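Local coordinates for protein Ral guanine nucleotide dissociation stimulator-like 2 (Mus musculus, PDB 4JGW) that probably acts as a guanine nucleotide exchange factor, a putative effector of Ras or Rap, represented here by its REM and CDC25-homology portion, at residues R289-W294 against A327-T332; S263-T268 against S320-L325; L51-L56 against N411-F416. All blocks are in the same frame, centred on the assembly; numbering follows the deposited sequence.

Contact 1. Residues R289-W294 against A327-T332; sequences RLLEKW and AAWGET
Leu291 lays its two methyl groups over one face of the Trp329 indole. CD1 stands 4.2 Å from the centroid of the six-membered ring of Trp329 and 17° off the ring normal, a CH-pi contact, while Leu291 CD2 lies 3.9 Å from Trp329 CZ2, over the CZ2-CH2 part of the same face. The branched end of a leucine suits this place, because one fork can meet a ring and a second residue together: Ala328, a small residue, offers its CB methyl to Leu291 CD1 at 3.8 Å. The pairing joins helix 284-303 to helix 326-330 within the largely helical RasGEF (CDC25-homology) domain, and Phe340 of helix 334-344 meets the same tryptophan. The indole NE1 is not left to the apolar surroundings, since its partner is the backbone O of Ile322.

Leu291 CD1 also meets Thr332 OG1 at 3.7 Å, just past helix 326-330. Thr332 folds its OG1 back onto Ala328 O at 3.2 Å, which satisfies a buried hydroxyl; Glu331 N reaches that same oxygen from the opposite face of the carbonyl plane. The methyl CG2 of Thr332, anti to the backbone N, packs on the aliphatic CG of Glu292, 3.8 Å away, as the two side chains run past each other in opposite directions. Beyond, the carboxylate of Glu292 splits its work: OE2 accepts from Thr333 N, and OE1 lies 2.9 Å from Arg289 NH1, a salt bridge of charge alone because the oxygen is well out of the guanidinium plane.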
loop_
_atom_site.group_PDB
_atom_site.type_symbol
_atom_site.label_atom_id
_atom_site.label_comp_id
_atom_site.label_asym_id
_atom_site.label_seq_id
_atom_site.Cartn_x
_atom_site.Cartn_y
_atom_site.Cartn_z
ATOM N N ARG A 289 -29.741 1.154 19.844
ATOM C CA ARG A 289 -28.807 0.257 20.527
ATOM C C ARG A 289 -27.792 -0.344 19.555
ATOM O O ARG A 289 -26.633 -0.559 19.913
ATOM C CB ARG A 289 -29.564 -0.845 21.280
ATOM C CG ARG A 289 -30.487 -0.323 22.385
ATOM C CD ARG A 289 -29.700 0.392 23.482
ATOM N NE ARG A 289 -30.402 1.570 23.998
ATOM C CZ ARG A 289 -29.933 2.369 24.959
ATOM N NH1 ARG A 289 -28.755 2.130 25.522
ATOM N NH2 ARG A 289 -30.647 3.413 25.360
ATOM N N LEU A 290 -28.240 -0.600 18.327
ATOM C CA LEU A 290 -27.365 -1.059 17.252
ATOM C C LEU A 290 -26.419 0.051 16.792
ATOM O O LEU A 290 -25.236 -0.200 16.565
ATOM C CB LEU A 290 -28.187 -1.600 16.081
ATOM C CG LEU A 290 -28.852 -2.965 16.306
ATOM C CD1 LEU A 290 -30.109 -3.102 15.465
ATOM C CD2 LEU A 290 -27.887 -4.109 16.026
ATOM N N LEU A 291 -26.941 1.270 16.671
ATOM C CA LEU A 291 -26.119 2.439 16.346
ATOM C C LEU A 291 -25.042 2.656 17.409
ATOM O O LEU A 291 -23.866 2.817 17.082
ATOM C CB LEU A 291 -26.979 3.700 16.206
ATOM C CG LEU A 291 -27.917 3.848 15.004
ATOM C CD1 LEU A 291 -28.885 4.999 15.235
ATOM C CD2 LEU A 291 -27.146 4.050 13.706
ATOM N N GLU A 292 -25.462 2.645 18.675
ATOM C CA GLU A 292 -24.560 2.778 19.822
ATOM C C GLU A 292 -23.493 1.683 19.835
ATOM O O GLU A 292 -22.332 1.945 20.151
ATOM C CB GLU A 292 -25.356 2.752 21.134
ATOM C CG GLU A 292 -26.166 4.023 21.410
ATOM C CD GLU A 292 -27.344 3.801 22.357
ATOM O OE1 GLU A 292 -27.422 2.730 23.001
ATOM O OE2 GLU A 292 -28.199 4.707 22.458
ATOM N N LYS A 293 -23.896 0.464 19.481
ATOM C CA LYS A 293 -22.984 -0.675 19.427
ATOM C C LYS A 293 -21.873 -0.484 18.393
ATOM O O LYS A 293 -20.696 -0.692 18.697
ATOM C CB LYS A 293 -23.752 -1.971 19.146
ATOM C CG LYS A 293 -22.902 -3.237 19.216
ATOM C CD LYS A 293 -22.408 -3.490 20.632
ATOM C CE LYS A 293 -21.608 -4.766 20.712
ATOM N NZ LYS A 293 -21.652 -5.337 22.084
ATOM N N TRP A 294 -22.256 -0.090 17.179
ATOM C CA TRP A 294 -21.303 0.131 16.094
ATOM C C TRP A 294 -20.394 1.332 16.343
ATOM O O TRP A 294 -19.218 1.306 15.971
ATOM C CB TRP A 294 -22.022 0.273 14.751
ATOM C CG TRP A 294 -22.473 -1.037 14.177
ATOM C CD1 TRP A 294 -23.759 -1.464 14.026
ATOM C CD2 TRP A 294 -21.638 -2.094 13.683
ATOM N NE1 TRP A 294 -23.780 -2.719 13.470
ATOM C CE2 TRP A 294 -22.492 -3.130 13.246
ATOM C CE3 TRP A 294 -20.251 -2.268 13.570
ATOM C CZ2 TRP A 294 -22.008 -4.323 12.698
ATOM C CZ3 TRP A 294 -19.770 -3.455 13.026
ATOM C CH2 TRP A 294 -20.650 -4.467 12.597
ATOM N N ALA A 327 -35.310 9.084 13.870
ATOM C CA ALA A 327 -35.962 8.532 15.054
ATOM C C ALA A 327 -34.968 7.681 15.839
ATOM O O ALA A 327 -34.861 7.808 17.061
ATOM C CB ALA A 327 -37.191 7.719 14.668
ATOM N N ALA A 328 -34.236 6.830 15.122
ATOM C CA ALA A 328 -33.197 5.990 15.714
ATOM C C ALA A 328 -32.069 6.832 16.313
ATOM O O ALA A 328 -31.670 6.608 17.457
ATOM C CB ALA A 328 -32.651 5.016 14.684
ATOM N N TRP A 329 -31.573 7.804 15.545
ATOM C CA TRP A 329 -30.553 8.738 16.031
ATOM C C TRP A 329 -31.059 9.539 17.233
ATOM O O TRP A 329 -30.298 9.824 18.162
ATOM C CB TRP A 329 -30.098 9.687 14.918
ATOM C CG TRP A 329 -29.130 9.076 13.937
ATOM C CD1 TRP A 329 -29.362 8.805 12.619
ATOM C CD2 TRP A 329 -27.780 8.667 14.197
ATOM N NE1 TRP A 329 -28.243 8.255 12.042
ATOM C CE2 TRP A 329 -27.258 8.157 12.987
ATOM C CE3 TRP A 329 -26.961 8.682 15.335
ATOM C CZ2 TRP A 329 -25.953 7.664 12.882
ATOM C CZ3 TRP A 329 -25.661 8.191 15.229
ATOM C CH2 TRP A 329 -25.172 7.690 14.010
ATOM N N GLY A 330 -32.347 9.882 17.207
ATOM C CA GLY A 330 -32.998 10.597 18.304
ATOM C C GLY A 330 -33.061 9.820 19.607
ATOM O O GLY A 330 -33.213 10.413 20.675
ATOM N N GLU A 331 -32.945 8.494 19.519
ATOM C CA GLU A 331 -32.944 7.624 20.699
ATOM C C GLU A 331 -31.530 7.272 21.179
ATOM O O GLU A 331 -31.359 6.623 22.214
ATOM C CB GLU A 331 -33.747 6.341 20.434
ATOM C CG GLU A 331 -35.250 6.546 20.230
ATOM C CD GLU A 331 -35.948 7.141 21.446
ATOM O OE1 GLU A 331 -35.572 6.804 22.591
ATOM O OE2 GLU A 331 -36.881 7.948 21.252
ATOM N N THR A 332 -30.525 7.705 20.421
ATOM C CA THR A 332 -29.121 7.464 20.755
ATOM C C THR A 332 -28.676 8.367 21.909
ATOM O O THR A 332 -28.944 9.571 21.899
ATOM C CB THR A 332 -28.214 7.670 19.515
ATOM O OG1 THR A 332 -28.614 6.764 18.477
ATOM C CG2 THR A 332 -26.743 7.431 19.848
#

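Contact 2. Residues S263-T268 against S320-L325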
loop_
_atom_site.group_PDB
_atom_site.type_symbol
_atom_site.label_atom_id
_atom_site.label_comp_id
_atom_site.label_asym_id
_atom_site.label_seq_id
_atom_site.Cartn_x
_atom_site.Cartn_y
_atom_site.Cartn_z
ATOM N N SER A 263 -26.994 -4.283 9.555
ATOM C CA SER A 263 -27.435 -4.570 10.924
ATOM C C SER A 263 -28.289 -3.454 11.518
ATOM O O SER A 263 -29.282 -3.727 12.195
ATOM C CB SER A 263 -26.246 -4.876 11.839
ATOM O OG SER A 263 -25.577 -3.699 12.236
ATOM N N VAL A 264 -27.895 -2.207 11.261
ATOM C CA VAL A 264 -28.663 -1.040 11.696
ATOM C C VAL A 264 -30.062 -1.058 11.070
ATOM O O VAL A 264 -31.051 -0.749 11.737
ATOM C CB VAL A 264 -27.919 0.291 11.390
ATOM C CG1 VAL A 264 -28.851 1.489 11.503
ATOM C CG2 VAL A 264 -26.731 0.462 12.328
ATOM N N LEU A 265 -30.138 -1.447 9.799
ATOM C CA LEU A 265 -31.421 -1.577 9.112
ATOM C C LEU A 265 -32.126 -2.894 9.447
ATOM O O LEU A 265 -33.286 -3.091 9.082
ATOM C CB LEU A 265 -31.248 -1.427 7.596
ATOM C CG LEU A 265 -30.846 -0.043 7.073
ATOM C CD1 LEU A 265 -30.501 -0.117 5.595
ATOM C CD2 LEU A 265 -31.932 1.000 7.322
ATOM N N GLY A 266 -31.418 -3.783 10.145
ATOM C CA GLY A 266 -31.946 -5.090 10.543
ATOM C C GLY A 266 -32.346 -5.952 9.361
ATOM O O GLY A 266 -33.268 -6.765 9.458
ATOM N N ALA A 267 -31.641 -5.769 8.248
ATOM C CA ALA A 267 -31.989 -6.409 6.986
ATOM C C ALA A 267 -30.946 -7.427 6.531
ATOM O O ALA A 267 -29.759 -7.296 6.835
ATOM C CB ALA A 267 -32.215 -5.357 5.910
ATOM N N THR A 268 -31.406 -8.434 5.797
ATOM C CA THR A 268 -30.534 -9.463 5.244
ATOM C C THR A 268 -30.751 -9.559 3.736
ATOM O O THR A 268 -31.876 -9.771 3.272
ATOM C CB THR A 268 -30.784 -10.830 5.916
ATOM O OG1 THR A 268 -30.638 -10.697 7.335
ATOM C CG2 THR A 268 -29.804 -11.877 5.406
ATOM N N SER A 320 -26.186 7.902 3.472
ATOM C CA SER A 320 -27.566 8.379 3.293
ATOM C C SER A 320 -28.646 7.509 3.961
ATOM O O SER A 320 -29.452 8.036 4.729
ATOM C CB SER A 320 -27.891 8.605 1.808
ATOM O OG SER A 320 -27.254 9.771 1.312
ATOM N N PRO A 321 -28.661 6.184 3.689
ATOM C CA PRO A 321 -29.710 5.349 4.296
ATOM C C PRO A 321 -29.617 5.176 5.823
ATOM O O PRO A 321 -30.564 4.682 6.438
ATOM C CB PRO A 321 -29.539 3.997 3.590
ATOM C CG PRO A 321 -28.135 3.987 3.114
ATOM C CD PRO A 321 -27.808 5.403 2.772
ATOM N N ILE A 322 -28.495 5.574 6.420
ATOM C CA ILE A 322 -28.328 5.497 7.876
ATOM C C ILE A 322 -28.469 6.873 8.530
ATOM O O ILE A 322 -28.999 6.990 9.638
ATOM C CB ILE A 322 -26.984 4.815 8.275
ATOM C CG1 ILE A 322 -26.856 3.424 7.630
ATOM C CG2 ILE A 322 -26.827 4.738 9.799
ATOM C CD1 ILE A 322 -28.018 2.466 7.902
ATOM N N HIS A 323 -27.997 7.906 7.834
ATOM C CA HIS A 323 -28.159 9.295 8.270
ATOM C C HIS A 323 -29.642 9.667 8.367
ATOM O O HIS A 323 -30.044 10.384 9.285
ATOM C CB HIS A 323 -27.426 10.241 7.309
ATOM C CG HIS A 323 -27.383 11.665 7.771
ATOM N ND1 HIS A 323 -26.511 12.107 8.744
ATOM C CD2 HIS A 323 -28.096 12.750 7.385
ATOM C CE1 HIS A 323 -26.695 13.400 8.943
ATOM N NE2 HIS A 323 -27.652 13.814 8.131
ATOM N N ARG A 324 -30.434 9.160 7.420
ATOM C CA ARG A 324 -31.890 9.367 7.352
ATOM C C ARG A 324 -32.656 9.028 8.629
ATOM O O ARG A 324 -33.698 9.625 8.911
ATOM C CB ARG A 324 -32.485 8.508 6.235
ATOM C CG ARG A 324 -32.547 9.158 4.872
ATOM C CD ARG A 324 -33.541 8.426 3.979
ATOM N NE ARG A 324 -34.919 8.837 4.251
ATOM C CZ ARG A 324 -35.790 8.158 4.995
ATOM N NH1 ARG A 324 -35.450 7.006 5.563
ATOM N NH2 ARG A 324 -37.015 8.634 5.169
ATOM N N LEU A 325 -32.150 8.052 9.379
ATOM C CA LEU A 325 -32.891 7.450 10.486
ATOM C C LEU A 325 -32.923 8.339 11.731
ATOM O O LEU A 325 -32.310 8.024 12.752
ATOM C CB LEU A 325 -32.329 6.058 10.805
ATOM C CG LEU A 325 -32.154 5.098 9.620
ATOM C CD1 LEU A 325 -31.264 3.926 10.000
ATOM C CD2 LEU A 325 -33.495 4.609 9.068
#
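Val264 meets segment 320-325 with one branch. Its CB is already 4.1 Å from Ile322 CD1, and from there CG1, placed anti to the backbone N by a chi1 of 165°, touches two methyls: Leu325 CD1 at 3.7 Å and Ile322 CD1 at 3.8 Å. A short branched side chain suits the place, since CB and CG1 reach Ile322 and Leu325 without a long linker.

Leu265, the next residue, broadens the patch. Its CG touches the same Ile322 methyl at 3.9 Å, and its CD2 meets Leu325 CD1 at 4.0 Å with the two leucines nearly at right angles. The CD1 methyl of Ile322 therefore meets both Val264 and Leu265. Directly behind them a Schellman motif ends the helix, with Gly266 in its positive-phi position, and the chain leaves for strand 267-269 of the RasGEF domain. Leu291 of helix 284-303 and Ser462 and Ser466 of helix 459-469 border the patch.

Side chain meets side chain through aliphatic carbons alone, although Leu265 CD2 also brushes Pro321 O, and no hydrogen bond crosses, so shape and burial hold the two segments together without fixing a precise direction.

Contact 3. Residues L51-L56 against N411-F416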
loop_
_atom_site.group_PDB
_atom_site.type_symbol
_atom_site.label_atom_id
_atom_site.label_comp_id
_atom_site.label_asym_id
_atom_site.label_seq_id
_atom_site.Cartn_x
_atom_site.Cartn_y
_atom_site.Cartn_z
ATOM N N LEU A 51 20.016 10.362 -10.844
ATOM C CA LEU A 51 19.342 10.319 -12.141
ATOM C C LEU A 51 17.969 10.979 -12.046
ATOM O O LEU A 51 17.175 10.658 -11.160
ATOM C CB LEU A 51 19.232 8.878 -12.663
ATOM C CG LEU A 51 18.786 8.675 -14.121
ATOM C CD1 LEU A 51 19.357 7.392 -14.714
ATOM C CD2 LEU A 51 17.269 8.706 -14.269
ATOM N N ARG A 52 17.709 11.904 -12.965
ATOM C CA ARG A 52 16.452 12.650 -13.008
ATOM C C ARG A 52 15.508 12.102 -14.074
ATOM O O ARG A 52 14.305 11.971 -13.844
ATOM C CB ARG A 52 16.726 14.132 -13.273
ATOM C CG ARG A 52 17.243 14.899 -12.069
ATOM C CD ARG A 52 16.098 15.402 -11.207
ATOM N NE ARG A 52 16.469 16.587 -10.442
ATOM C CZ ARG A 52 16.442 17.828 -10.918
ATOM N NH1 ARG A 52 16.060 18.061 -12.169
ATOM N NH2 ARG A 52 16.803 18.841 -10.143
ATOM N N ALA A 53 16.068 11.802 -15.242
ATOM C CA ALA A 53 15.319 11.256 -16.367
ATOM C C ALA A 53 16.265 10.519 -17.300
ATOM O O ALA A 53 17.446 10.853 -17.387
ATOM C CB ALA A 53 14.595 12.363 -17.118
ATOM N N GLY A 54 15.742 9.514 -17.994
ATOM C CA GLY A 54 16.540 8.754 -18.943
ATOM C C GLY A 54 15.770 7.636 -19.605
ATOM O O GLY A 54 14.658 7.305 -19.188
ATOM N N THR A 55 16.367 7.055 -20.643
ATOM C CA THR A 55 15.779 5.912 -21.334
ATOM C C THR A 55 15.803 4.689 -20.427
ATOM O O THR A 55 16.576 4.634 -19.464
ATOM C CB THR A 55 16.527 5.574 -22.647
ATOM O OG1 THR A 55 17.874 5.190 -22.351
ATOM C CG2 THR A 55 16.533 6.766 -23.602
ATOM N N LEU A 56 14.959 3.710 -20.744
ATOM C CA LEU A 56 14.895 2.461 -19.994
ATOM C C LEU A 56 16.262 1.770 -19.948
ATOM O O LEU A 56 16.632 1.172 -18.932
ATOM C CB LEU A 56 13.830 1.542 -20.599
ATOM C CG LEU A 56 13.227 0.422 -19.745
ATOM C CD1 LEU A 56 12.731 0.922 -18.389
ATOM C CD2 LEU A 56 12.098 -0.256 -20.509
ATOM N N ASN A 411 11.280 14.420 -24.820
ATOM C CA ASN A 411 12.349 13.687 -25.505
ATOM C C ASN A 411 12.237 12.158 -25.431
ATOM O O ASN A 411 13.049 11.442 -26.023
ATOM C CB ASN A 411 13.727 14.153 -25.007
ATOM C CG ASN A 411 13.905 13.986 -23.497
ATOM O OD1 ASN A 411 13.000 13.535 -22.786
ATOM N ND2 ASN A 411 15.083 14.355 -23.004
ATOM N N GLY A 412 11.233 11.667 -24.706
ATOM C CA GLY A 412 11.012 10.229 -24.553
ATOM C C GLY A 412 11.644 9.631 -23.306
ATOM O O GLY A 412 11.501 8.434 -23.050
ATOM N N TYR A 413 12.351 10.462 -22.538
ATOM C CA TYR A 413 12.972 10.040 -21.280
ATOM C C TYR A 413 11.901 9.748 -20.242
ATOM O O TYR A 413 10.940 10.507 -20.109
ATOM C CB TYR A 413 13.892 11.137 -20.732
ATOM C CG TYR A 413 15.256 11.269 -21.388
ATOM C CD1 TYR A 413 16.274 11.984 -20.759
ATOM C CD2 TYR A 413 15.532 10.683 -22.628
ATOM C CE1 TYR A 413 17.526 12.124 -21.343
ATOM C CE2 TYR A 413 16.786 10.814 -23.221
ATOM C CZ TYR A 413 17.775 11.537 -22.573
ATOM O OH TYR A 413 19.016 11.673 -23.149
ATOM N N ILE A 414 12.069 8.651 -19.510
ATOM C CA ILE A 414 11.209 8.355 -18.369
ATOM C C ILE A 414 11.459 9.393 -17.272
ATOM O O ILE A 414 12.595 9.580 -16.832
ATOM C CB ILE A 414 11.438 6.911 -17.845
ATOM C CG1 ILE A 414 10.919 5.894 -18.869
ATOM C CG2 ILE A 414 10.762 6.700 -16.483
ATOM C CD1 ILE A 414 11.552 4.520 -18.763
ATOM N N ASN A 415 10.398 10.084 -16.863
ATOM C CA ASN A 415 10.479 11.068 -15.787
ATOM C C ASN A 415 10.605 10.366 -14.435
ATOM O O ASN A 415 9.602 10.042 -13.798
ATOM C CB ASN A 415 9.261 12.005 -15.820
ATOM C CG ASN A 415 9.233 12.989 -14.656
ATOM O OD1 ASN A 415 10.271 13.358 -14.107
ATOM N ND2 ASN A 415 8.034 13.419 -14.279
ATOM N N PHE A 416 11.843 10.138 -14.001
ATOM C CA PHE A 416 12.088 9.362 -12.788
ATOM C C PHE A 416 11.715 10.096 -11.502
ATOM O O PHE A 416 11.445 9.458 -10.486
ATOM C CB PHE A 416 13.526 8.836 -12.728
ATOM C CG PHE A 416 13.684 7.616 -11.859
ATOM C CD1 PHE A 416 13.388 6.351 -12.358
ATOM C CD2 PHE A 416 14.116 7.733 -10.539
ATOM C CE1 PHE A 416 13.525 5.216 -11.558
ATOM C CE2 PHE A 416 14.253 6.609 -9.731
ATOM C CZ PHE A 416 13.961 5.346 -10.242
#
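Ile414 and Leu56 meet methyl to methyl, the CD1 atoms of the two residues 3.8 Å apart, and Leu59 and Phe86 extend this apolar patch. At the other end of the pairing, Leu51 CD2 touches Phe416 CB at 4.0 Å, the two side chains crossing at about a right angle. Phe416 CG is anti to its own backbone N (chi1 -156°), which carries the ring past Leu51 to helix 75-82, where Phe75 and Ala78 receive it. Leu51, Ile414 and Phe416 are all buried, as suits their large apolar side chains.

Between these patches the backbones pair as antiparallel strands, and 414-415 is the last strand of the sheet formed by 11-21, 24-33 and 46-54. The sheet joins the N-terminal REM motif to the RasGEF domain, since its fourth strand comes from the latter. Gly54 and Ile414 form the hydrogen-bonded pair: Ile414 N donates to Gly54 O at 2.9 Å, and the return bond from Gly54 N to Ile414 O is weak. Ala53 and Asn415 are the adjoining non-hydrogen-bonded pair, beyond which Phe416 N reaches Arg52 O in another weak bond. Arg52 and Ala53 together face Thr25, making a classic beta bulge.

The Tyr413 ring lies against Gly54: Gly54 CA is 4.0 Å from the ring centroid of Tyr413, a CH-pi contact over the face. Thr55 CG2 adds to this packing beside Tyr413 CE2. On the opposite face of the ring sits the amide ND2 of Asn411, 3.4 Å above the plane. That asparagine forms an Asx turn, its OD1 accepting from Tyr413 N at 3.2 Å, and so holds its amide against the ring. Outermost, Thr55 OG1 caps helix 56-63 by accepting from Ala58 N, and Asn415 ND2 donates to Lys406 O.

In the fold
Contacts 1 and 2 are neighbours in the RasGEF domain, their centres 10 Å apart, and their segments alternate along the chain. The bond from Trp329 NE1 to Ile322 O, 2.8 Å long, is a polar link between two interfaces that are themselves largely apolar. Leu291 of contact 1 touches Val264 of contact 2 as well, making one continuous core. Contact 3 lies on the opposite side of the chain's centre, about 56 Å from contact 1 and 52 Å from contact 2, centre to centre. It closes a long loop enclosing both, joining the REM motif to the RasGEF domain, whereas contacts 1 and 2 lie wholly inside the latter.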